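Local atomic coordinates of putative invasin (Yersinia pseudotuberculosis IP 31758, PDB entry 5N40), a protein that probably acts as a surface adhesin, carrying a C-type lectin-like adhesion domain at the end of a rod that begins with immunoglobulin-like domains. Residues T10-V15 / N90-T95; L33-S38 / G66-T71; F50-G55 / A81-N86. The protein carries 1 engineered substitution. One frame throughout, in Å; residues are numbered along the deposited sequence.

Contact 1: T10-V15 / N90-T95; sequences TNSTLV and NNLGTT
Ser-12, Leu-14, Thr-94 and Thr-95 meet here with two waters carrying much of the polar contact. The more convincing bridge is the water that accepts from Leu-14 N at 3.0 Å and donates to Thr-95 O at 2.6 Å, so that a backbone N-H and a backbone carbonyl are coupled without touching. A second water donates to Ser-12 O at 2.8 Å. It also lies 2.4 Å from Thr-94 OG1, which is too short to trust as modelled, and that half of the link is doubtful. Thr-94 OG1 itself lies 3.2 Å from Ser-12 O.

The hydroxyl of Ser-12 looks elsewhere, bonding to Ser-8 O and Arg-36 N. Within 90-95, Thr-94 N makes a weak bond back to Leu-92 O across an inverse gamma turn centred on Gly-93, which kinks the chain just ahead of the threonine.

The two segments lie on the first and last strands of the immunoglobulin-like domain, 13-22 and 90-102, which run parallel as sheet neighbours. At this end they splay, the touching parts running 67° apart, and Thr-13 and Val-15 give their backbone bonds to Thr-34 and Thr-32. The two waters lie between the diverging backbones.

Apolar contact is sparse. Thr-94 turns OG1 anti to its own N (chi1 -178°), toward the Ser-12 carbonyl, and this leaves CG2 4.2 Å from Leu-14 CB. That same CB lies 4.1 Å from Thr-95 O. Farther back along the chain, Leu-92 reaches with CD2 to Ser-12 CB at 4.3 Å. Each segment also packs against other strands: Leu-14 against Leu-33 and Leu-83, and both Leu-92 and Thr-94 against Val-85.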
loop_
_atom_site.group_PDB
_atom_site.type_symbol
_atom_site.label_atom_id
_atom_site.label_comp_id
_atom_site.label_asym_id
_atom_site.label_seq_id
_atom_site.Cartn_x
_atom_site.Cartn_y
_atom_site.Cartn_z
ATOM N N THR A 10 -52.506 -9.876 0.047
ATOM C CA THR A 10 -52.248 -10.843 -1.014
ATOM C C THR A 10 -52.699 -10.341 -2.384
ATOM O O THR A 10 -52.044 -10.628 -3.391
ATOM C CB THR A 10 -52.942 -12.173 -0.698
ATOM O OG1 THR A 10 -54.339 -11.943 -0.462
ATOM C CG2 THR A 10 -52.321 -12.821 0.522
ATOM N N ASN A 11 -53.813 -9.608 -2.456
ATOM C CA ASN A 11 -54.228 -9.040 -3.734
ATOM C C ASN A 11 -53.471 -7.760 -4.059
ATOM O O ASN A 11 -53.295 -7.432 -5.237
ATOM C CB ASN A 11 -55.732 -8.766 -3.741
ATOM C CG ASN A 11 -56.555 -10.037 -3.684
ATOM O OD1 ASN A 11 -56.119 -11.091 -4.142
ATOM N ND2 ASN A 11 -57.748 -9.942 -3.111
ATOM N N SER A 12 -53.028 -7.028 -3.044
ATOM C CA SER A 12 -52.184 -5.867 -3.270
ATOM C C SER A 12 -50.764 -6.306 -3.602
ATOM O O SER A 12 -50.271 -7.318 -3.099
ATOM C CB SER A 12 -52.156 -4.964 -2.040
ATOM O OG SER A 12 -53.443 -4.471 -1.733
ATOM N N THR A 13 -50.099 -5.521 -4.444
ATOM C CA THR A 13 -48.722 -5.803 -4.825
ATOM C C THR A 13 -47.911 -4.518 -4.773
ATOM O O THR A 13 -48.432 -3.422 -5.005
ATOM C CB THR A 13 -48.632 -6.423 -6.228
ATOM O OG1 THR A 13 -49.062 -5.472 -7.207
ATOM C CG2 THR A 13 -49.496 -7.665 -6.315
ATOM N N LEU A 14 -46.635 -4.667 -4.422
ATOM C CA LEU A 14 -45.663 -3.580 -4.449
ATOM C C LEU A 14 -44.529 -4.015 -5.363
ATOM O O LEU A 14 -43.923 -5.069 -5.145
ATOM C CB LEU A 14 -45.143 -3.270 -3.045
ATOM C CG LEU A 14 -44.273 -2.017 -2.902
ATOM C CD1 LEU A 14 -45.098 -0.747 -3.096
ATOM C CD2 LEU A 14 -43.561 -2.000 -1.554
ATOM N N VAL A 15 -44.250 -3.217 -6.389
ATOM C CA VAL A 15 -43.227 -3.548 -7.369
ATOM C C VAL A 15 -42.370 -2.320 -7.634
ATOM O O VAL A 15 -42.747 -1.186 -7.327
ATOM C CB VAL A 15 -43.838 -4.074 -8.687
ATOM C CG1 VAL A 15 -44.827 -5.208 -8.395
ATOM C CG2 VAL A 15 -44.517 -2.951 -9.459
ATOM N N ASN A 90 -50.335 3.078 8.948
ATOM C CA ASN A 90 -50.357 1.688 9.391
ATOM C C ASN A 90 -49.715 0.804 8.326
ATOM O O ASN A 90 -50.035 0.926 7.139
ATOM C CB ASN A 90 -51.796 1.230 9.658
ATOM C CG ASN A 90 -52.624 2.273 10.415
ATOM O OD1 ASN A 90 -52.190 2.819 11.430
ATOM N ND2 ASN A 90 -53.817 2.562 9.900
ATOM N N ASN A 91 -48.823 -0.091 8.746
ATOM C CA ASN A 91 -48.109 -0.917 7.781
ATOM C C ASN A 91 -49.079 -1.799 7.014
ATOM O O ASN A 91 -49.984 -2.399 7.596
ATOM C CB ASN A 91 -47.071 -1.806 8.472
ATOM C CG ASN A 91 -46.319 -2.697 7.484
ATOM O OD1 ASN A 91 -45.528 -2.213 6.675
ATOM N ND2 ASN A 91 -46.568 -4.003 7.546
ATOM N N LEU A 92 -48.876 -1.874 5.699
ATOM C CA LEU A 92 -49.581 -2.820 4.842
ATOM C C LEU A 92 -48.625 -3.967 4.543
ATOM O O LEU A 92 -47.639 -3.790 3.820
ATOM C CB LEU A 92 -50.058 -2.151 3.556
ATOM C CG LEU A 92 -50.762 -3.079 2.569
ATOM C CD1 LEU A 92 -52.111 -3.515 3.115
ATOM C CD2 LEU A 92 -50.912 -2.410 1.209
ATOM N N GLY A 93 -48.927 -5.141 5.089
ATOM C CA GLY A 93 -47.994 -6.250 5.071
ATOM C C GLY A 93 -47.935 -6.990 3.755
ATOM O O GLY A 93 -47.963 -8.223 3.727
ATOM N N THR A 94 -47.850 -6.255 2.654
ATOM C CA THR A 94 -47.638 -6.905 1.375
ATOM C C THR A 94 -46.168 -7.308 1.249
ATOM O O THR A 94 -45.293 -6.800 1.958
ATOM C CB THR A 94 -48.069 -5.984 0.228
ATOM O OG1 THR A 94 -47.886 -6.652 -1.026
ATOM C CG2 THR A 94 -47.271 -4.683 0.239
ATOM N N THR A 95 -45.907 -8.251 0.357
ATOM C CA THR A 95 -44.540 -8.707 0.142
ATOM C C THR A 95 -43.645 -7.518 -0.213
ATOM O O THR A 95 -44.007 -6.716 -1.085
ATOM C CB THR A 95 -44.490 -9.748 -0.973
ATOM O OG1 THR A 95 -45.412 -10.808 -0.684
ATOM C CG2 THR A 95 -43.084 -10.313 -1.103
HETATM O O HOH W 1 -48.048 -8.777 -2.206
HETATM O O HOH W 2 -45.736 -7.154 -2.924
#

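Contact 2: L33-S38 / G66-T71; sequences LTLRDS and GLYTAT
Leu-33 and Tyr-68 form an antiparallel hydrogen-bonded pair: Leu-33 N donates to Tyr-68 O and Tyr-68 N returns a bond to Leu-33 O, each 2.8 Å long. Beyond them Leu-35 N reaches Gly-66 O at 3.0 Å, almost straight at 172°. Leu-67 CA adds a CA-H...O contact to Leu-33 O.

Arg-36 folds back, bent at chi2 (-72°), and its NH1 donates to Leu-35 O at 2.9 Å from above the carbonyl plane. A further bond from NH1 to Ser-65 O helps fix the guanidinium. One face of that group is covered by the Thr-34 methyl CG2, while Gly-66 O lies at its edge.

On one face of the sheet Thr-34 and Leu-67 stand side by side, Thr-34 OG1 3.7 Å from Leu-67 CD1. On the opposite face Leu-33 CD2 meets Tyr-68 CD1 at 4.1 Å, and Leu-35 CB approaches Tyr-68 CE1 at 3.9 Å. The buried tyrosine hydroxyl is satisfied by Val-43 O and Gln-46 N.

Leu-33 and Tyr-68 point inward against Val-48, and Leu-35 against Gln-46; neighbouring antiparallel strands 28-34 and 67-73 with such an inward face belong to the immunoglobulin-like sandwich of this invasin domain.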
loop_
_atom_site.group_PDB
_atom_site.type_symbol
_atom_site.label_atom_id
_atom_site.label_comp_id
_atom_site.label_asym_id
_atom_site.label_seq_id
_atom_site.Cartn_x
_atom_site.Cartn_y
_atom_site.Cartn_z
ATOM N N LEU A 33 -47.475 0.747 -6.000
ATOM C CA LEU A 33 -48.417 -0.020 -5.205
ATOM C C LEU A 33 -49.704 -0.183 -5.993
ATOM O O LEU A 33 -50.267 0.801 -6.474
ATOM C CB LEU A 33 -48.717 0.683 -3.881
ATOM C CG LEU A 33 -49.853 0.092 -3.047
ATOM C CD1 LEU A 33 -49.456 -1.255 -2.445
ATOM C CD2 LEU A 33 -50.285 1.074 -1.961
ATOM N N THR A 34 -50.171 -1.423 -6.100
ATOM C CA THR A 34 -51.506 -1.732 -6.611
ATOM C C THR A 34 -52.325 -2.145 -5.395
ATOM O O THR A 34 -52.157 -3.247 -4.872
ATOM C CB THR A 34 -51.445 -2.822 -7.671
ATOM O OG1 THR A 34 -50.573 -2.388 -8.725
ATOM C CG2 THR A 34 -52.851 -3.120 -8.241
ATOM N N LEU A 35 -53.179 -1.237 -4.924
ATOM C CA LEU A 35 -53.896 -1.415 -3.668
ATOM C C LEU A 35 -55.256 -2.042 -3.946
ATOM O O LEU A 35 -56.074 -1.472 -4.676
ATOM C CB LEU A 35 -54.042 -0.077 -2.945
ATOM C CG LEU A 35 -54.589 -0.135 -1.516
ATOM C CD1 LEU A 35 -53.695 -0.969 -0.613
ATOM C CD2 LEU A 35 -54.755 1.267 -0.946
ATOM N N ARG A 36 -55.492 -3.216 -3.371
ATOM C CA ARG A 36 -56.674 -4.011 -3.677
ATOM C C ARG A 36 -57.300 -4.514 -2.388
ATOM O O ARG A 36 -56.603 -4.751 -1.395
ATOM C CB ARG A 36 -56.326 -5.197 -4.586
ATOM C CG ARG A 36 -55.796 -4.790 -5.958
ATOM C CD ARG A 36 -56.925 -4.227 -6.829
ATOM N NE ARG A 36 -56.500 -3.821 -8.172
ATOM C CZ ARG A 36 -56.069 -2.604 -8.499
ATOM N NH1 ARG A 36 -55.964 -1.646 -7.582
ATOM N NH2 ARG A 36 -55.720 -2.344 -9.752
ATOM N N ASP A 37 -58.624 -4.657 -2.404
ATOM C CA ASP A 37 -59.325 -5.209 -1.259
ATOM C C ASP A 37 -59.446 -6.726 -1.408
ATOM O O ASP A 37 -58.900 -7.332 -2.333
ATOM C CB ASP A 37 -60.684 -4.521 -1.063
ATOM C CG ASP A 37 -61.702 -4.832 -2.169
ATOM O OD1 ASP A 37 -61.526 -5.800 -2.932
ATOM O OD2 ASP A 37 -62.701 -4.084 -2.268
ATOM N N SER A 38 -60.142 -7.355 -0.458
ATOM C CA SER A 38 -60.230 -8.810 -0.425
ATOM C C SER A 38 -61.003 -9.375 -1.608
ATOM O O SER A 38 -60.921 -10.582 -1.862
ATOM C CB SER A 38 -60.885 -9.261 0.877
ATOM O OG SER A 38 -62.188 -8.719 0.990
ATOM N N GLY A 66 -56.520 2.599 -8.493
ATOM C CA GLY A 66 -55.898 2.302 -7.211
ATOM C C GLY A 66 -54.416 2.016 -7.295
ATOM O O GLY A 66 -53.900 1.184 -6.534
ATOM N N LEU A 67 -53.715 2.675 -8.207
ATOM C CA LEU A 67 -52.267 2.586 -8.296
ATOM C C LEU A 67 -51.651 3.817 -7.649
ATOM O O LEU A 67 -52.131 4.938 -7.838
ATOM C CB LEU A 67 -51.811 2.480 -9.753
ATOM C CG LEU A 67 -51.610 1.073 -10.324
ATOM C CD1 LEU A 67 -52.827 0.183 -10.100
ATOM C CD2 LEU A 67 -51.301 1.175 -11.806
ATOM N N TYR A 68 -50.588 3.602 -6.882
ATOM C CA TYR A 68 -49.894 4.680 -6.189
ATOM C C TYR A 68 -48.406 4.542 -6.465
ATOM O O TYR A 68 -47.837 3.468 -6.254
ATOM C CB TYR A 68 -50.164 4.638 -4.681
ATOM C CG TYR A 68 -51.629 4.680 -4.315
ATOM C CD1 TYR A 68 -52.435 3.553 -4.458
ATOM C CD2 TYR A 68 -52.209 5.842 -3.819
ATOM C CE1 TYR A 68 -53.780 3.583 -4.127
ATOM C CE2 TYR A 68 -53.554 5.878 -3.478
ATOM C CZ TYR A 68 -54.330 4.744 -3.629
ATOM O OH TYR A 68 -55.670 4.773 -3.290
ATOM N N THR A 69 -47.778 5.625 -6.922
ATOM C CA THR A 69 -46.395 5.562 -7.378
ATOM C C THR A 69 -45.538 6.633 -6.717
ATOM O O THR A 69 -46.025 7.676 -6.279
ATOM C CB THR A 69 -46.305 5.713 -8.898
ATOM O OG1 THR A 69 -46.863 6.972 -9.295
ATOM C CG2 THR A 69 -47.070 4.589 -9.573
ATOM N N ALA A 70 -44.238 6.344 -6.660
ATOM C CA ALA A 70 -43.228 7.311 -6.254
ATOM C C ALA A 70 -41.923 6.947 -6.943
ATOM O O ALA A 70 -41.719 5.807 -7.367
ATOM C CB ALA A 70 -43.040 7.350 -4.734
ATOM N N THR A 71 -41.045 7.935 -7.071
ATOM C CA THR A 71 -39.730 7.726 -7.664
ATOM C C THR A 71 -38.702 7.575 -6.548
ATOM O O THR A 71 -38.589 8.447 -5.681
ATOM C CB THR A 71 -39.354 8.880 -8.591
ATOM O OG1 THR A 71 -40.274 8.931 -9.690
ATOM C CG2 THR A 71 -37.931 8.711 -9.131
#

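Contact 3: F50-G55 / A81-N86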
loop_
_atom_site.group_PDB
_atom_site.type_symbol
_atom_site.label_atom_id
_atom_site.label_comp_id
_atom_site.label_asym_id
_atom_site.label_seq_id
_atom_site.Cartn_x
_atom_site.Cartn_y
_atom_site.Cartn_z
ATOM N N PHE A 50 -44.354 5.270 1.207
ATOM C CA PHE A 50 -43.344 4.241 1.005
ATOM C C PHE A 50 -42.117 4.546 1.854
ATOM O O PHE A 50 -41.822 5.703 2.160
ATOM C CB PHE A 50 -42.908 4.153 -0.464
ATOM C CG PHE A 50 -44.024 3.831 -1.435
ATOM C CD1 PHE A 50 -45.090 3.024 -1.075
ATOM C CD2 PHE A 50 -43.990 4.340 -2.726
ATOM C CE1 PHE A 50 -46.102 2.741 -1.988
ATOM C CE2 PHE A 50 -44.996 4.069 -3.630
ATOM C CZ PHE A 50 -46.051 3.270 -3.264
ATOM N N THR A 51 -41.399 3.493 2.234
ATOM C CA THR A 51 -40.080 3.641 2.831
ATOM C C THR A 51 -39.098 2.760 2.073
ATOM O O THR A 51 -39.480 1.769 1.448
ATOM C CB THR A 51 -40.072 3.278 4.323
ATOM O OG1 THR A 51 -40.247 1.865 4.482
ATOM C CG2 THR A 51 -41.183 4.016 5.053
ATOM N N SER A 52 -37.822 3.133 2.136
ATOM C CA SER A 52 -36.753 2.365 1.515
ATOM C C SER A 52 -35.520 2.414 2.406
ATOM O O SER A 52 -35.202 3.463 2.968
ATOM C CB SER A 52 -36.386 2.906 0.137
ATOM O OG SER A 52 -35.359 2.117 -0.451
ATOM N N THR A 53 -34.810 1.284 2.501
ATOM C CA THR A 53 -33.607 1.229 3.333
ATOM C C THR A 53 -32.425 1.946 2.691
ATOM O O THR A 53 -31.473 2.311 3.396
ATOM C CB THR A 53 -33.229 -0.222 3.633
ATOM O OG1 THR A 53 -33.036 -0.951 2.412
ATOM C CG2 THR A 53 -34.317 -0.895 4.466
ATOM N N LEU A 54 -32.473 2.168 1.383
ATOM C CA LEU A 54 -31.430 2.863 0.649
ATOM C C LEU A 54 -32.067 3.886 -0.280
ATOM O O LEU A 54 -33.171 3.681 -0.789
ATOM C CB LEU A 54 -30.571 1.883 -0.169
ATOM C CG LEU A 54 -29.787 0.815 0.590
ATOM C CD1 LEU A 54 -29.175 -0.177 -0.409
ATOM C CD2 LEU A 54 -28.721 1.454 1.473
ATOM N N GLY A 55 -31.358 4.986 -0.502
ATOM C CA GLY A 55 -31.829 6.013 -1.404
ATOM C C GLY A 55 -32.902 6.879 -0.773
ATOM O O GLY A 55 -33.174 6.823 0.430
ATOM N N ALA A 81 -32.079 -2.433 -1.444
ATOM C CA ALA A 81 -33.113 -1.548 -0.919
ATOM C C ALA A 81 -34.377 -2.356 -0.675
ATOM O O ALA A 81 -34.965 -2.891 -1.621
ATOM C CB ALA A 81 -33.402 -0.403 -1.888
ATOM N N SER A 82 -34.784 -2.467 0.586
ATOM C CA SER A 82 -36.054 -3.090 0.930
ATOM C C SER A 82 -37.113 -2.007 1.052
ATOM O O SER A 82 -36.913 -1.017 1.761
ATOM C CB SER A 82 -35.939 -3.870 2.237
ATOM O OG SER A 82 -35.036 -4.953 2.096
ATOM N N LEU A 83 -38.232 -2.207 0.367
ATOM C CA LEU A 83 -39.302 -1.225 0.270
ATOM C C LEU A 83 -40.482 -1.681 1.113
ATOM O O LEU A 83 -40.880 -2.847 1.041
ATOM C CB LEU A 83 -39.740 -1.052 -1.183
ATOM C CG LEU A 83 -38.640 -0.670 -2.175
ATOM C CD1 LEU A 83 -39.117 -0.875 -3.608
ATOM C CD2 LEU A 83 -38.236 0.759 -1.958
ATOM N N SER A 84 -41.049 -0.761 1.890
ATOM C CA SER A 84 -42.255 -1.035 2.662
ATOM C C SER A 84 -43.306 0.025 2.361
ATOM O O SER A 84 -43.013 1.086 1.802
ATOM C CB SER A 84 -41.978 -1.072 4.169
ATOM O OG SER A 84 -41.698 0.221 4.663
ATOM N N VAL A 85 -44.546 -0.281 2.731
ATOM C CA VAL A 85 -45.680 0.581 2.427
ATOM C C VAL A 85 -46.584 0.659 3.649
ATOM O O VAL A 85 -46.790 -0.338 4.348
ATOM C CB VAL A 85 -46.454 0.061 1.193
ATOM C CG1 VAL A 85 -46.804 -1.402 1.359
ATOM C CG2 VAL A 85 -47.700 0.892 0.940
ATOM N N ASN A 86 -47.116 1.851 3.913
ATOM C CA ASN A 86 -48.133 2.009 4.940
ATOM C C ASN A 86 -49.246 2.903 4.405
ATOM O O ASN A 86 -49.045 3.700 3.483
ATOM C CB ASN A 86 -47.551 2.560 6.266
ATOM C CG ASN A 86 -46.858 3.893 6.112
ATOM O OD1 ASN A 86 -47.504 4.933 5.992
ATOM N ND2 ASN A 86 -45.526 3.878 6.158
HETATM O O HOH W 3 -38.106 -0.276 3.993
#
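Phe-50 to Ser-52 pair antiparallel with Leu-83 to Val-85, the strand axes 4.6 Å apart at closest approach and 159° between their directions. Thr-51 and Ser-84 are the hydrogen-bonded pair: Thr-51 N donates to Ser-84 O at 2.9 Å and Ser-84 N to Thr-51 O at 3.0 Å. CA-H...O contacts from Phe-50, Ser-52 and Leu-83 fill in along the seam.

On one face Phe-50 and Val-85 lie side by side, the valine methyl CG2 touching the ring edge in plane, 3.8 Å from CE1. The ring also meets Leu-14, Val-31 and Leu-33 of neighbouring strands. Ser-52 follows on this face, where Leu-83 CD2 comes 3.5 Å from its OG. That hydroxyl, anti to its own backbone N (chi1 -179°), donates at 2.7 Å to Leu-54 O on a lone pair, tying down the turn after the strand.

Past Ser-52 the chain leaves regular pairing, yet the bonding goes on. Thr-53 N donates to Ser-82 O over a longer, more bent path, and Ser-82 N answers by donating to Thr-53 OG1 at 2.9 Å. The side-chain hydroxyl thus does the work of a backbone carbonyl. Leu-54 CB then packs on Ala-81 CB.

The remaining face carries Thr-51 and Ser-84, whose hydroxyls are modelled too close for their relative placing to be trusted. A water donates to Ser-82 O at 2.6 Å; its link to Thr-51 OG1 is less certain, because that atom clashes with Ser-84 OG.

The chemistry divides the pair: Phe-50, Leu-83 and Val-85 serve the sandwich interior, the Thr-51 and Ser-84 face is polar and has a water at Ser-82 O, and serine and threonine side chains extend the grip where the strand ends.

How the contacts relate
All three contacts belong to the amino-terminal immunoglobulin-like domain, at one end of an elongated chain. Centre to centre, contacts 1 and 2 are about 9 Å apart, contacts 1 and 3 about 12 Å, and contacts 2 and 3 about 15 Å. Contact 1 joins the domain's first and last strands and so spans the other two along the chain, while the segments of contacts 2 and 3 alternate. Strands 13-22 and 28-34 are sheet neighbours, linking contacts 1 and 2; 79-87 and 90-102 link contacts 1 and 3. Contacts 2 and 3 meet across the sandwich, where Phe-50 packs on Leu-33 and Ala-70. Segments far apart in sequence thus close one domain, well before the lectin-like adhesion domain.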